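Local atomic coordinates of BAG family molecular chaperone regulator 3 (Arabidopsis thaliana, PDB entry 4HWF), a protein that acts as a co-chaperone that binds the ATPase domain of HSP70/HSC70 chaperones and probably regulates programmed cell death and stress responses. Residues Q71-Q74 with K75-A79. Residues are numbered along the deposited sequence; the frame is centred on the assembly and turned at random.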
loop_
_atom_site.group_PDB
_atom_site.type_symbol
_atom_site.label_atom_id
_atom_site.label_comp_id
_atom_site.label_asym_id
_atom_site.label_seq_id
_atom_site.Cartn_x
_atom_site.Cartn_y
_atom_site.Cartn_z
ATOM N N GLN A 71 -7.635 -10.625 -4.499
ATOM C CA GLN A 71 -8.964 -10.012 -4.514
ATOM C C GLN A 71 -8.922 -8.478 -4.468
ATOM O O GLN A 71 -9.606 -7.807 -5.247
ATOM C CB GLN A 71 -9.797 -10.536 -3.335
ATOM C CG GLN A 71 -11.308 -10.283 -3.428
ATOM C CD GLN A 71 -11.713 -8.830 -3.189
ATOM O OE1 GLN A 71 -11.190 -8.150 -2.292
ATOM N NE2 GLN A 71 -12.659 -8.345 -3.998
ATOM N N ARG A 72 -8.129 -7.921 -3.554
ATOM C CA ARG A 72 -8.145 -6.475 -3.347
ATOM C C ARG A 72 -7.483 -5.717 -4.491
ATOM O O ARG A 72 -7.784 -4.553 -4.728
ATOM C CB ARG A 72 -7.510 -6.094 -2.008
ATOM C CG ARG A 72 -6.001 -6.228 -1.965
ATOM C CD ARG A 72 -5.447 -5.727 -0.625
ATOM N NE ARG A 72 -6.043 -6.386 0.541
ATOM C CZ ARG A 72 -5.402 -7.253 1.326
ATOM N NH1 ARG A 72 -4.135 -7.576 1.071
ATOM N NH2 ARG A 72 -6.024 -7.791 2.375
ATOM N N VAL A 73 -6.587 -6.381 -5.206
ATOM C CA VAL A 73 -5.854 -5.739 -6.288
ATOM C C VAL A 73 -6.732 -5.512 -7.530
ATOM O O VAL A 73 -6.465 -4.623 -8.341
ATOM C CB VAL A 73 -4.591 -6.558 -6.634
ATOM C CG1 VAL A 73 -4.035 -6.188 -7.977
ATOM C CG2 VAL A 73 -3.522 -6.355 -5.548
ATOM N N GLN A 74 -7.789 -6.309 -7.656
ATOM C CA GLN A 74 -8.605 -6.333 -8.872
ATOM C C GLN A 74 -9.253 -4.985 -9.191
ATOM O O GLN A 74 -9.234 -4.550 -10.328
ATOM C CB GLN A 74 -9.667 -7.436 -8.782
ATOM C CG GLN A 74 -9.074 -8.838 -8.695
ATOM C CD GLN A 74 -7.992 -9.087 -9.740
ATOM O OE1 GLN A 74 -8.139 -8.715 -10.909
ATOM N NE2 GLN A 74 -6.892 -9.716 -9.317
ATOM N N LYS A 75 -9.829 -4.350 -8.177
ATOM C CA LYS A 75 -10.396 -3.009 -8.300
ATOM C C LYS A 75 -9.501 -2.031 -9.077
ATOM O O LYS A 75 -9.990 -1.283 -9.926
ATOM C CB LYS A 75 -10.691 -2.446 -6.902
ATOM C CG LYS A 75 -10.972 -0.967 -6.884
ATOM C CD LYS A 75 -10.871 -0.382 -5.483
ATOM C CE LYS A 75 -12.072 -0.747 -4.634
ATOM N NZ LYS A 75 -12.192 0.160 -3.459
ATOM N N TYR A 76 -8.200 -2.035 -8.780
ATOM C CA TYR A 76 -7.251 -1.113 -9.414
ATOM C C TYR A 76 -6.812 -1.580 -10.786
ATOM O O TYR A 76 -6.681 -0.778 -11.713
ATOM C CB TYR A 76 -6.012 -0.896 -8.536
ATOM C CG TYR A 76 -6.367 -0.384 -7.174
ATOM C CD1 TYR A 76 -6.381 0.978 -6.907
ATOM C CD2 TYR A 76 -6.726 -1.263 -6.159
ATOM C CE1 TYR A 76 -6.724 1.453 -5.660
ATOM C CE2 TYR A 76 -7.078 -0.795 -4.905
ATOM C CZ TYR A 76 -7.074 0.565 -4.663
ATOM O OH TYR A 76 -7.419 1.035 -3.414
ATOM N N VAL A 77 -6.563 -2.872 -10.919
ATOM C CA VAL A 77 -6.196 -3.410 -12.217
ATOM C C VAL A 77 -7.337 -3.172 -13.231
ATOM O O VAL A 77 -7.092 -2.907 -14.403
ATOM C CB VAL A 77 -5.869 -4.913 -12.132
ATOM C CG1 VAL A 77 -5.700 -5.502 -13.517
ATOM C CG2 VAL A 77 -4.606 -5.138 -11.288
ATOM N N GLU A 78 -8.577 -3.267 -12.770
ATOM C CA GLU A 78 -9.722 -3.084 -13.667
ATOM C C GLU A 78 -9.860 -1.624 -14.118
ATOM O O GLU A 78 -10.093 -1.356 -15.288
ATOM C CB GLU A 78 -11.012 -3.599 -13.020
ATOM C CG GLU A 78 -11.122 -5.125 -13.075
ATOM C CD GLU A 78 -12.245 -5.701 -12.219
ATOM O OE1 GLU A 78 -13.069 -4.932 -11.675
ATOM O OE2 GLU A 78 -12.294 -6.942 -12.092
ATOM N N ALA A 79 -9.686 -0.686 -13.193
ATOM C CA ALA A 79 -9.728 0.729 -13.553
ATOM C C ALA A 79 -8.608 1.097 -14.513
ATOM O O ALA A 79 -8.811 1.902 -15.419
ATOM C CB ALA A 79 -9.691 1.619 -12.313
#
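Val73 and Val77, one helical turn apart, touch through single methyl groups, CG1 of Val73 lying 3.5 Å from CG2 of Val77, and the two branched side chains cross at a slant. Both valines share one rotamer, yet meet through different branches: CG1 of Val73, anti to its backbone N (chi1 163°), and CG2 of Val77, beside its own N, where it also comes within 3.5 Å of Val73 O. Val73 O accepts a nearly straight bond from Val77 N (3.1 Å, 171° at the hydrogen) and a weak, more bent one from Tyr76 N. One residue on, Glu78 N donates to Gln74 O at 2.8 Å, and the aliphatic part of the Glu78 side chain lies along the same oxygen, its CG 3.4 Å from Gln74 O. The bonds from Val77 N and Glu78 N are i to i+4 links of helix 62-86, the last helix of the three-helix bundle that forms the BAG domain. Nearby, the Tyr76 ring turns its edge to Arg72 O, with CD2 3.7 Å from that oxygen, while one ring face receives CD of Lys75 near its rim, 3.8 Å above the plane. Farther out, Gln74 folds back through a bend at chi2 and bonds through NE2 to Val70 O. Arg72 reaches away from this turn, its NH1 shared between a salt bridge to Asp54 of helix 36-57 and a hydrogen bond to Gln69.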